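Local coordinates for purine nucleoside phosphorylase (Schistosoma mansoni, PDB 5TBV), which catalyses the reversible phosphorolysis of purine nucleosides, such as inosine and guanosine, to the free base and ribose 1-phosphate, at residues G120-K125 with N245-D250; G192-N197 with M221-E226; L113-L118 with I235-V240; L37-E42 with K268-L273. One frame throughout, in Å; residues are numbered along the deposited sequence.

Interaction 1 of 4, residues G120-K125 with N245-D250; sequences GGINRK and NNSILD. With TBN ('2-(4-amino-pyrrolo[2,3-D]pyrimidin-7-yl)-5-hydroxymethyl-tetrahydro-furan-3,4-diol), chain B.
G121 and N246 face each other as a parallel beta pair, with their CA atoms 4.3 Å apart. This is where strands 112-121 and 236-246 end, at the edge of the nucleoside pocket of a phosphorylase alpha/beta fold. G121 bonds to the residues before and after N246. Its N donates an almost straight bond to N245 O (2.7 Å, 176°), and its O receives S247 N at 2.9 Å, in the carbonyl plane. The second strand turns directly into helix 247-252, while residues 122-125 run on as a loop.

N246 is the N-cap of that helix. With CG anti to the backbone N (chi1 -169°), its amide lies between the helix start and the loop. OD1 accepts from L249 N at 3.0 Å and more weakly from I248 N. ND2 gives to N123 O at 2.9 Å, with that oxygen close to the amide plane, and also to L126 O. One amide therefore ties the helix start to the loop. N123 OD1 in turn accepts from K125 N, forming an Asx turn.

Farther out, R124 crosses I248 and L249 at about a right angle. L249 CD1 lies over one face of the guanidinium, toward its rim. NH1 reaches I248 CG2 at 3.5 Å and forms a salt bridge with E252.

N245 serves the ligand, the 7-deazaadenosine TBN. N245 ND2 donates to D250 OD2, meeting it from above the carboxylate plane, which helps to fix the turn of the amide. This leaves N245 OD1 turned to the base, where it accepts from TBN N6 at 3.2 Å.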
# COMPACT_ATOMS: atom_id res chain seq x y z
N GLY A 120 1.28 -7.85 18.14
CA GLY A 120 1.23 -6.77 19.11
C GLY A 120 -0.21 -6.43 19.49
O GLY A 120 -1.10 -6.40 18.63
N GLY A 121 -0.43 -6.16 20.77
CA GLY A 121 -1.75 -5.73 21.21
C GLY A 121 -1.91 -4.23 20.96
O GLY A 121 -1.00 -3.45 21.23
N ILE A 122 -3.07 -3.84 20.43
CA ILE A 122 -3.43 -2.43 20.23
C ILE A 122 -4.46 -1.99 21.25
O ILE A 122 -4.27 -0.99 21.95
CB ILE A 122 -3.93 -2.18 18.78
CG1 ILE A 122 -2.87 -2.55 17.73
CG2 ILE A 122 -4.36 -0.73 18.63
CD1 ILE A 122 -1.54 -1.70 17.79
N ASN A 123 -5.57 -2.73 21.34
CA ASN A 123 -6.53 -2.54 22.41
C ASN A 123 -5.81 -2.46 23.76
O ASN A 123 -4.97 -3.32 24.08
CB ASN A 123 -7.51 -3.72 22.39
CG ASN A 123 -8.68 -3.52 23.30
OD1 ASN A 123 -8.53 -3.42 24.52
ND2 ASN A 123 -9.87 -3.48 22.72
N ARG A 124 -6.13 -1.42 24.54
CA ARG A 124 -5.39 -1.16 25.78
C ARG A 124 -5.56 -2.28 26.80
O ARG A 124 -4.75 -2.41 27.73
CB ARG A 124 -5.84 0.17 26.41
CG ARG A 124 -5.44 1.41 25.63
CD ARG A 124 -5.69 2.69 26.45
NE ARG A 124 -4.69 2.79 27.51
CZ ARG A 124 -3.58 3.53 27.43
NH1 ARG A 124 -3.34 4.25 26.35
NH2 ARG A 124 -2.72 3.53 28.44
N LYS A 125 -6.59 -3.11 26.66
CA LYS A 125 -6.84 -4.14 27.66
C LYS A 125 -5.83 -5.29 27.56
O LYS A 125 -5.56 -5.96 28.56
CB LYS A 125 -8.28 -4.64 27.52
CG LYS A 125 -8.69 -5.74 28.48
CD LYS A 125 -10.06 -5.47 29.12
CE LYS A 125 -11.17 -5.28 28.09
NZ LYS A 125 -11.27 -3.88 27.60
N ASN A 245 3.22 -8.32 23.23
CA ASN A 245 3.46 -7.05 23.91
C ASN A 245 2.25 -6.18 23.63
O ASN A 245 1.51 -6.42 22.67
CB ASN A 245 4.73 -6.40 23.37
CG ASN A 245 4.58 -5.93 21.91
OD1 ASN A 245 4.48 -6.74 20.97
ND2 ASN A 245 4.53 -4.62 21.72
N ASN A 246 2.04 -5.15 24.45
CA ASN A 246 1.06 -4.13 24.10
C ASN A 246 1.82 -2.94 23.52
O ASN A 246 2.56 -2.27 24.23
CB ASN A 246 0.21 -3.69 25.30
CG ASN A 246 -0.96 -2.83 24.85
OD1 ASN A 246 -0.79 -1.67 24.45
ND2 ASN A 246 -2.15 -3.41 24.85
N SER A 247 1.61 -2.67 22.22
CA SER A 247 2.38 -1.62 21.56
C SER A 247 2.02 -0.23 22.07
O SER A 247 2.88 0.66 22.07
CB SER A 247 2.16 -1.66 20.04
OG SER A 247 2.34 -2.97 19.52
N ILE A 248 0.76 -0.00 22.48
CA ILE A 248 0.36 1.33 22.93
C ILE A 248 1.01 1.65 24.27
O ILE A 248 1.61 2.71 24.47
CB ILE A 248 -1.18 1.44 23.01
CG1 ILE A 248 -1.81 1.35 21.62
CG2 ILE A 248 -1.62 2.71 23.75
CD1 ILE A 248 -1.60 2.58 20.76
N LEU A 249 0.90 0.72 25.23
CA LEU A 249 1.49 1.02 26.52
C LEU A 249 3.01 1.01 26.45
O LEU A 249 3.66 1.80 27.13
CB LEU A 249 0.97 0.07 27.61
CG LEU A 249 -0.42 0.44 28.16
CD1 LEU A 249 -1.53 0.05 27.17
CD2 LEU A 249 -0.67 -0.18 29.53
N ASP A 250 3.59 0.13 25.62
CA ASP A 250 5.05 0.14 25.44
C ASP A 250 5.56 1.51 24.98
O ASP A 250 6.55 2.02 25.50
CB ASP A 250 5.46 -0.93 24.43
CG ASP A 250 5.51 -2.32 25.03
OD1 ASP A 250 5.28 -2.45 26.26
OD2 ASP A 250 5.79 -3.27 24.27
O5' TBN B . 8.74 -10.53 15.94
C5' TBN B . 8.24 -10.37 14.63
C4' TBN B . 7.46 -11.59 14.14
O4' TBN B . 6.42 -11.84 15.02
C1' TBN B . 5.27 -11.15 14.65
N9 TBN B . 5.09 -10.05 15.61
C8 TBN B . 5.35 -10.23 16.90
C7 TBN B . 5.14 -9.11 17.64
C5 TBN B . 4.71 -8.17 16.69
C6 TBN B . 4.31 -6.74 16.76
N1 TBN B . 3.96 -6.14 15.62
C2 TBN B . 3.98 -6.81 14.48
N3 TBN B . 4.31 -8.08 14.36
C4 TBN B . 4.69 -8.81 15.39
N6 TBN B . 4.31 -6.04 17.90
C2' TBN B . 5.49 -10.72 13.21
O2' TBN B . 4.42 -11.14 12.46
C3' TBN B . 6.81 -11.33 12.80
O3' TBN B . 6.69 -12.51 12.02

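Interaction 2 of 4, residues G192-N197 with M221-E226; sequences GVYAFN and MSTVPE. With TBN ('2-(4-amino-pyrrolo[2,3-D]pyrimidin-7-yl)-5-hydroxymethyl-tetrahydro-furan-3,4-diol), chain B; SO4 (sulfate ion), chain C.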
# COMPACT_ATOMS: atom_id res chain seq x y z
N GLY A 192 -11.12 -10.08 18.54
CA GLY A 192 -10.61 -8.82 18.02
C GLY A 192 -10.37 -8.82 16.53
O GLY A 192 -10.37 -9.86 15.88
N VAL A 193 -10.14 -7.61 16.02
CA VAL A 193 -9.81 -7.35 14.61
C VAL A 193 -8.28 -7.32 14.45
O VAL A 193 -7.59 -6.65 15.22
CB VAL A 193 -10.45 -6.03 14.14
CG1 VAL A 193 -10.06 -5.68 12.68
CG2 VAL A 193 -11.96 -6.10 14.31
N TYR A 194 -7.76 -8.04 13.45
CA TYR A 194 -6.32 -8.15 13.18
C TYR A 194 -5.92 -7.22 12.02
O TYR A 194 -6.44 -7.36 10.91
CB TYR A 194 -5.96 -9.60 12.83
CG TYR A 194 -4.49 -9.93 12.51
CD1 TYR A 194 -3.98 -9.79 11.21
CD2 TYR A 194 -3.65 -10.47 13.49
CE1 TYR A 194 -2.66 -10.13 10.91
CE2 TYR A 194 -2.31 -10.81 13.20
CZ TYR A 194 -1.82 -10.63 11.91
OH TYR A 194 -0.52 -10.96 11.60
N ALA A 195 -4.98 -6.30 12.27
CA ALA A 195 -4.39 -5.47 11.22
C ALA A 195 -3.15 -6.15 10.64
O ALA A 195 -2.25 -6.54 11.39
CB ALA A 195 -4.02 -4.07 11.75
N PHE A 196 -3.11 -6.29 9.31
CA PHE A 196 -1.92 -6.81 8.59
C PHE A 196 -1.03 -5.62 8.19
O PHE A 196 -1.43 -4.80 7.36
CB PHE A 196 -2.38 -7.61 7.36
CG PHE A 196 -1.24 -8.23 6.50
CD1 PHE A 196 0.01 -8.55 7.04
CD2 PHE A 196 -1.49 -8.54 5.16
CE1 PHE A 196 1.03 -9.16 6.22
CE2 PHE A 196 -0.49 -9.14 4.34
CZ PHE A 196 0.77 -9.45 4.89
N ASN A 197 0.16 -5.52 8.83
CA ASN A 197 1.27 -4.62 8.49
C ASN A 197 2.31 -5.44 7.76
O ASN A 197 2.75 -6.47 8.27
CB ASN A 197 1.90 -4.01 9.76
CG ASN A 197 3.29 -3.35 9.54
OD1 ASN A 197 3.67 -2.96 8.42
ND2 ASN A 197 4.04 -3.18 10.63
N MET A 221 2.37 -9.40 11.10
CA MET A 221 2.95 -9.41 9.75
C MET A 221 2.66 -10.70 8.97
O MET A 221 3.41 -11.04 8.03
CB MET A 221 4.47 -9.18 9.80
CG MET A 221 4.93 -8.05 10.71
SD MET A 221 6.73 -7.87 10.81
CE MET A 221 6.78 -6.53 12.03
N SER A 222 1.60 -11.42 9.32
CA SER A 222 1.34 -12.71 8.69
C SER A 222 -0.17 -12.91 8.59
O SER A 222 -0.94 -11.93 8.66
CB SER A 222 2.03 -13.85 9.47
OG SER A 222 1.34 -14.12 10.69
N THR A 223 -0.59 -14.16 8.34
CA THR A 223 -1.96 -14.65 8.56
C THR A 223 -3.00 -14.21 7.52
O THR A 223 -3.69 -15.06 6.94
CB THR A 223 -2.42 -14.28 9.98
OG1 THR A 223 -1.54 -14.92 10.93
CG2 THR A 223 -3.89 -14.75 10.23
N VAL A 224 -3.15 -12.90 7.29
CA VAL A 224 -4.14 -12.44 6.30
C VAL A 224 -3.91 -13.03 4.91
O VAL A 224 -4.90 -13.42 4.27
CB VAL A 224 -4.21 -10.91 6.30
CG1 VAL A 224 -5.03 -10.40 5.09
CG2 VAL A 224 -4.86 -10.43 7.62
N PRO A 225 -2.68 -13.15 4.38
CA PRO A 225 -2.53 -13.83 3.07
C PRO A 225 -3.08 -15.26 3.06
O PRO A 225 -3.87 -15.59 2.16
CB PRO A 225 -1.02 -13.79 2.83
CG PRO A 225 -0.55 -12.51 3.58
CD PRO A 225 -1.41 -12.54 4.84
N GLU A 226 -2.70 -16.10 4.04
CA GLU A 226 -3.15 -17.49 4.07
C GLU A 226 -4.66 -17.59 4.25
O GLU A 226 -5.30 -18.50 3.72
CB GLU A 226 -2.49 -18.30 5.20
CG GLU A 226 -1.01 -18.28 5.38
CD GLU A 226 -0.56 -17.12 6.23
OE1 GLU A 226 -0.35 -16.08 5.62
OE2 GLU A 226 -0.39 -17.23 7.47
O5' TBN B . 8.74 -10.53 15.94
C5' TBN B . 8.24 -10.37 14.63
C4' TBN B . 7.46 -11.59 14.14
O4' TBN B . 6.42 -11.84 15.02
C1' TBN B . 5.27 -11.15 14.65
N9 TBN B . 5.09 -10.05 15.61
C8 TBN B . 5.35 -10.23 16.90
C7 TBN B . 5.14 -9.11 17.64
C5 TBN B . 4.71 -8.17 16.69
C6 TBN B . 4.31 -6.74 16.76
N1 TBN B . 3.96 -6.14 15.62
C2 TBN B . 3.98 -6.81 14.48
N3 TBN B . 4.31 -8.08 14.36
C4 TBN B . 4.69 -8.81 15.39
N6 TBN B . 4.31 -6.04 17.90
C2' TBN B . 5.49 -10.72 13.21
O2' TBN B . 4.42 -11.14 12.46
C3' TBN B . 6.81 -11.33 12.80
O3' TBN B . 6.69 -12.51 12.02
S SO4 C . 4.28 -14.87 13.04
O1 SO4 C . 5.57 -14.09 13.16
O2 SO4 C . 3.23 -13.94 12.59
O3 SO4 C . 3.79 -15.49 14.27
O4 SO4 C . 4.45 -15.90 12.02
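The F196 ring has P225 over one face. P225 CD sits 4.0 Å from the ring centroid, 28° off the normal, which makes a CH-pi contact. M221 O approaches the edge of the same ring, 3.5 Å from CE1. The Y194 ring meets V224, S222 and T223 at oblique angles. V224 CG2 fits between the two aromatic side chains, touching Y194 CD1 and F196 CB, each at 3.8 Å. Y194 and F196 are two residues apart on strand 189-196 and so point to the same side; in both, CG is anti to the backbone N.

The polar link is at the Y194 hydroxyl. S222 N donates to Y194 OH at 3.1 Å (162°), so the tyrosine helps to position the 221-222 backbone. These two residues meet the ligands directly. M221 N donates to O2' of TBN at 3.0 Å, and the S222 hydroxyl OG donates to sulfate O2 at 2.7 Å. The sulfate probably marks the phosphate site, as in related phosphorylases. T223 OG1 donates to S222 OG.

The contact joins strand 189-196 to the start of helix 224-232. Strand 131-139 flanks Y194, F196 and V224, and L145 of a second subunit packs on F196.

Interaction 3 of 4, residues L113-L118 with I235-V240; sequences LLITNL and IKVLAV. With TBN ('2-(4-amino-pyrrolo[2,3-D]pyrimidin-7-yl)-5-hydroxymethyl-tetrahydro-furan-3,4-diol), chain B; SO4 (sulfate ion), chain C.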
# COMPACT_ATOMS: atom_id res chain seq x y z
N LEU A 113 -8.85 -25.27 8.78
CA LEU A 113 -7.48 -24.78 8.97
C LEU A 113 -7.41 -23.98 10.27
O LEU A 113 -8.16 -23.01 10.43
CB LEU A 113 -7.04 -23.91 7.78
CG LEU A 113 -5.68 -23.23 7.84
CD1 LEU A 113 -4.62 -24.32 7.99
CD2 LEU A 113 -5.45 -22.42 6.55
N LEU A 114 -6.51 -24.37 11.18
CA LEU A 114 -6.32 -23.73 12.49
C LEU A 114 -4.98 -22.99 12.49
O LEU A 114 -3.92 -23.62 12.35
CB LEU A 114 -6.38 -24.77 13.63
CG LEU A 114 -7.51 -25.81 13.61
CD1 LEU A 114 -7.40 -26.79 14.80
CD2 LEU A 114 -8.88 -25.10 13.60
N ILE A 115 -5.02 -21.66 12.64
CA ILE A 115 -3.86 -20.79 12.46
C ILE A 115 -3.47 -20.13 13.78
O ILE A 115 -4.33 -19.63 14.52
CB ILE A 115 -4.20 -19.72 11.40
CG1 ILE A 115 -4.60 -20.40 10.08
CG2 ILE A 115 -3.04 -18.72 11.19
CD1 ILE A 115 -5.23 -19.43 9.09
N THR A 116 -2.16 -20.09 14.08
CA THR A 116 -1.66 -19.30 15.20
C THR A 116 -0.69 -18.22 14.71
O THR A 116 -0.07 -18.36 13.65
CB THR A 116 -0.96 -20.17 16.26
OG1 THR A 116 0.15 -20.89 15.69
CG2 THR A 116 -1.94 -21.20 16.89
N ASN A 117 -0.57 -17.15 15.49
CA ASN A 117 0.50 -16.16 15.27
C ASN A 117 0.82 -15.42 16.57
O ASN A 117 0.07 -15.49 17.55
CB ASN A 117 0.14 -15.16 14.15
CG ASN A 117 -1.01 -14.21 14.54
OD1 ASN A 117 -0.90 -13.40 15.45
ND2 ASN A 117 -2.12 -14.31 13.81
N LEU A 118 1.98 -14.74 16.56
CA LEU A 118 2.38 -13.78 17.59
C LEU A 118 2.13 -12.36 17.08
O LEU A 118 2.43 -12.05 15.93
CB LEU A 118 3.87 -13.93 17.93
CG LEU A 118 4.35 -15.02 18.91
CD1 LEU A 118 4.03 -14.64 20.36
CD2 LEU A 118 3.74 -16.37 18.58
N ILE A 235 -11.97 -23.38 2.40
CA ILE A 235 -11.51 -23.99 3.65
C ILE A 235 -11.92 -23.09 4.82
O ILE A 235 -11.67 -21.88 4.80
CB ILE A 235 -9.99 -24.23 3.61
CG1 ILE A 235 -9.65 -25.31 2.56
CG2 ILE A 235 -9.46 -24.62 5.02
CD1 ILE A 235 -8.15 -25.45 2.25
N LYS A 236 -12.59 -23.67 5.81
CA LYS A 236 -12.96 -22.93 7.03
C LYS A 236 -11.74 -22.64 7.90
O LYS A 236 -10.82 -23.46 8.01
CB LYS A 236 -13.99 -23.74 7.82
CG LYS A 236 -15.30 -23.98 7.09
CD LYS A 236 -16.42 -24.43 8.06
CE LYS A 236 -16.05 -25.70 8.79
NZ LYS A 236 -16.02 -26.87 7.87
N VAL A 237 -11.74 -21.47 8.56
CA VAL A 237 -10.57 -20.97 9.28
C VAL A 237 -10.91 -20.56 10.71
O VAL A 237 -11.90 -19.87 10.96
CB VAL A 237 -9.93 -19.78 8.53
CG1 VAL A 237 -8.92 -19.06 9.41
CG2 VAL A 237 -9.28 -20.24 7.19
N LEU A 238 -10.06 -20.96 11.65
CA LEU A 238 -9.97 -20.35 12.98
C LEU A 238 -8.57 -19.77 13.12
O LEU A 238 -7.59 -20.47 12.86
CB LEU A 238 -10.22 -21.39 14.07
CG LEU A 238 -10.06 -20.93 15.53
CD1 LEU A 238 -11.28 -20.12 16.00
CD2 LEU A 238 -9.80 -22.12 16.47
N ALA A 239 -8.46 -18.51 13.59
CA ALA A 239 -7.17 -17.84 13.77
C ALA A 239 -7.05 -17.23 15.16
O ALA A 239 -7.94 -16.50 15.60
CB ALA A 239 -6.97 -16.75 12.69
N VAL A 240 -5.94 -17.53 15.86
CA VAL A 240 -5.70 -17.05 17.22
C VAL A 240 -4.35 -16.32 17.27
O VAL A 240 -3.32 -16.90 16.92
CB VAL A 240 -5.69 -18.20 18.24
CG1 VAL A 240 -5.47 -17.65 19.67
CG2 VAL A 240 -6.98 -19.06 18.14
O5' TBN B . 8.74 -10.53 15.94
C5' TBN B . 8.24 -10.37 14.63
C4' TBN B . 7.46 -11.59 14.14
O4' TBN B . 6.42 -11.84 15.02
C1' TBN B . 5.27 -11.15 14.65
N9 TBN B . 5.09 -10.05 15.61
C8 TBN B . 5.35 -10.23 16.90
C7 TBN B . 5.14 -9.11 17.64
C5 TBN B . 4.71 -8.17 16.69
C6 TBN B . 4.31 -6.74 16.76
N1 TBN B . 3.96 -6.14 15.62
C2 TBN B . 3.98 -6.81 14.48
N3 TBN B . 4.31 -8.08 14.36
C4 TBN B . 4.69 -8.81 15.39
N6 TBN B . 4.31 -6.04 17.90
C2' TBN B . 5.49 -10.72 13.21
O2' TBN B . 4.42 -11.14 12.46
C3' TBN B . 6.81 -11.33 12.80
O3' TBN B . 6.69 -12.51 12.02
S SO4 C . 4.28 -14.87 13.04
O1 SO4 C . 5.57 -14.09 13.16
O2 SO4 C . 3.23 -13.94 12.59
O3 SO4 C . 3.79 -15.49 14.27
O4 SO4 C . 4.45 -15.90 12.02
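I115 CD1 meets V237 CG1 at 3.7 Å, two methyls on one face of a parallel strand pair. Their side chains lean across each other at a slant. L113 and A239 lie on this face too. L113 CB touches I235 CG2 at 3.7 Å, just where the second strand begins. Helix 224-232 packs on L113, I115, I235 and V237. The opposite face carries L114, T116, L238 and V240. Here L114 CD2 reaches back to L238 CB at 4.0 Å, because its CG stands beside the backbone N (chi1 -46°). Helix 259-283 packs on L114 and T116.

The strands themselves are held by five backbone bonds in regular parallel register. I115 uses both of its polar backbone atoms: its N donates to L238 O at 2.8 Å, and its O accepts from V240 N at 3.0 Å. N117 N continues the ladder to V240 O.

The chemistry changes along the first strand. Its start is apolar and buried between helices. T116 OG1 then bonds to I32 O and G34 N, and N117 OD1 to S241 OG. At L118 the backbone N gives a nearly straight bond to sulfate O3 (3.0 Å, 171°). An apolar stretch of sheet thus leads to a backbone N-H that binds the sulfate, probably at the phosphate site.

Interaction 4 of 4, residues L37-E42 with K268-L273; sequences LGKLIE and KRADLL
L37 and L273 meet through their methyls, the first of the apolar contacts that make up most of this interface. L37 reaches across to L273 on helix 259-283, and the two side chains cross at about a right angle. L273 CD2 touches both methyls of L37, 3.9 Å from L37 CD2 and 4.0 Å from L37 CD1. L37 CD2 also comes within 4.4 Å of A270 CB. One turn of helix brings A270 and L273 to the same side, and the small A270 lets the loop come close. K39 meets A270 from a different side, with its CB 4.1 Å from A270 CB.

Contacts of mixed character lie toward the solvent. The K39 chain is bent at its second and third torsions (chi3 -60°), and its aliphatic part runs past D271. K39 CD is 3.2 Å from D271 OD1. The charged ends do not meet, since K39 NZ stays 4.8 Å from D271 OD1. Their opposite charges probably give only a modest attraction.

No hydrogen bond spans the two segments. Between L37 and K39 the chain turns at G38, with a positive phi of 135°.

Strand 112-121 borders the buried end, where T116 packs on both L37 and L273, and L118 on L37. F131 also packs on L273. This is plain loop-on-helix packing. It joins the loop between strands 29-32 and 47-51 to the long C-terminal helix that lies against the central sheet, in the layered alpha/beta fold of the phosphorylase superfamily.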
# COMPACT_ATOMS: atom_id res chain seq x y z
N LEU A 37 6.32 -21.31 18.24
CA LEU A 37 5.34 -22.33 18.58
C LEU A 37 5.66 -23.60 17.80
O LEU A 37 6.39 -23.58 16.81
CB LEU A 37 3.94 -21.81 18.25
CG LEU A 37 3.59 -20.47 18.91
CD1 LEU A 37 2.39 -19.84 18.20
CD2 LEU A 37 3.32 -20.67 20.40
N GLY A 38 5.11 -24.71 18.25
CA GLY A 38 5.53 -25.97 17.67
C GLY A 38 5.79 -27.01 18.75
O GLY A 38 6.64 -27.89 18.59
N LYS A 39 5.08 -26.88 19.86
CA LYS A 39 5.08 -27.93 20.87
C LYS A 39 3.95 -28.92 20.65
O LYS A 39 4.02 -30.05 21.13
CB LYS A 39 5.00 -27.33 22.28
CG LYS A 39 5.71 -28.14 23.37
CD LYS A 39 6.39 -27.23 24.41
CE LYS A 39 7.45 -26.32 23.77
NZ LYS A 39 7.99 -25.27 24.70
N LEU A 40 2.90 -28.50 19.92
CA LEU A 40 1.87 -29.43 19.47
C LEU A 40 2.47 -30.58 18.66
O LEU A 40 1.91 -31.68 18.64
CB LEU A 40 0.82 -28.68 18.64
CG LEU A 40 -0.41 -29.38 18.06
CD1 LEU A 40 -1.28 -30.01 19.14
CD2 LEU A 40 -1.24 -28.39 17.25
N ILE A 41 3.63 -30.35 18.01
CA ILE A 41 4.25 -31.34 17.13
C ILE A 41 4.71 -32.58 17.90
O ILE A 41 4.84 -33.67 17.32
CB ILE A 41 5.42 -30.68 16.37
CG1 ILE A 41 4.92 -29.46 15.58
CG2 ILE A 41 6.14 -31.69 15.47
CD1 ILE A 41 3.78 -29.77 14.64
N GLU A 42 4.98 -32.45 19.20
CA GLU A 42 5.37 -33.64 19.96
C GLU A 42 4.17 -34.51 20.34
O GLU A 42 4.36 -35.67 20.73
CB GLU A 42 6.14 -33.22 21.22
N LYS A 268 6.44 -19.58 26.82
CA LYS A 268 5.72 -19.63 28.09
C LYS A 268 4.25 -20.05 27.92
O LYS A 268 3.67 -20.57 28.88
CB LYS A 268 5.84 -18.27 28.80
CG LYS A 268 7.10 -18.14 29.69
CD LYS A 268 7.44 -16.69 30.05
CE LYS A 268 8.74 -16.63 30.89
NZ LYS A 268 9.50 -15.31 30.83
N ARG A 269 3.65 -19.87 26.75
CA ARG A 269 2.26 -20.24 26.54
C ARG A 269 2.08 -21.44 25.64
O ARG A 269 0.94 -21.82 25.36
CB ARG A 269 1.45 -19.08 25.94
CG ARG A 269 1.18 -17.91 26.86
CD ARG A 269 0.37 -18.30 28.09
NE ARG A 269 -0.36 -17.15 28.62
CZ ARG A 269 -0.67 -16.95 29.90
NH1 ARG A 269 -0.30 -17.83 30.82
NH2 ARG A 269 -1.35 -15.87 30.26
N ALA A 270 3.16 -22.07 25.18
CA ALA A 270 3.02 -23.11 24.15
C ALA A 270 2.28 -24.35 24.66
O ALA A 270 1.50 -24.96 23.91
CB ALA A 270 4.39 -23.49 23.58
N ASP A 271 2.51 -24.77 25.91
CA ASP A 271 1.82 -25.95 26.42
C ASP A 271 0.31 -25.75 26.47
O ASP A 271 -0.46 -26.63 26.05
CB ASP A 271 2.35 -26.32 27.80
CG ASP A 271 3.75 -26.90 27.75
OD1 ASP A 271 4.16 -27.36 26.66
OD2 ASP A 271 4.44 -26.90 28.79
N LEU A 272 -0.14 -24.61 26.97
CA LEU A 272 -1.58 -24.36 27.01
C LEU A 272 -2.18 -24.27 25.61
O LEU A 272 -3.24 -24.83 25.35
CB LEU A 272 -1.85 -23.08 27.80
CG LEU A 272 -3.30 -22.63 27.95
CD1 LEU A 272 -4.09 -23.64 28.79
CD2 LEU A 272 -3.34 -21.26 28.57
N LEU A 273 -1.52 -23.55 24.70
CA LEU A 273 -2.03 -23.46 23.33
C LEU A 273 -2.12 -24.84 22.67
O LEU A 273 -3.06 -25.13 21.93
CB LEU A 273 -1.15 -22.50 22.52
CG LEU A 273 -1.61 -22.05 21.14
CD1 LEU A 273 -3.00 -21.40 21.15
CD2 LEU A 273 -0.58 -21.08 20.57

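Interactions 1 and 3 use the same two strands, 112-121 and 236-246. Interaction 3 lies near the chain centre and interaction 1 at the strand ends, with their centres 21 Å apart. Interaction 2 comes from the chain between these strands, and its centre is 11 Å from that of interaction 3. The two touch where T223 OG1 meets N117 ND2. Interaction 4 brings together the most distant parts of the sequence, and L37 and L273 pack on T116 from interaction 3. Interactions 1, 2 and 3 all reach the nucleoside, and 2 and 3 share the sulfate. Strands of one sheet and the loops that follow them thus supply part of the base, ribose and anion sites, with interaction 4 packed beside them.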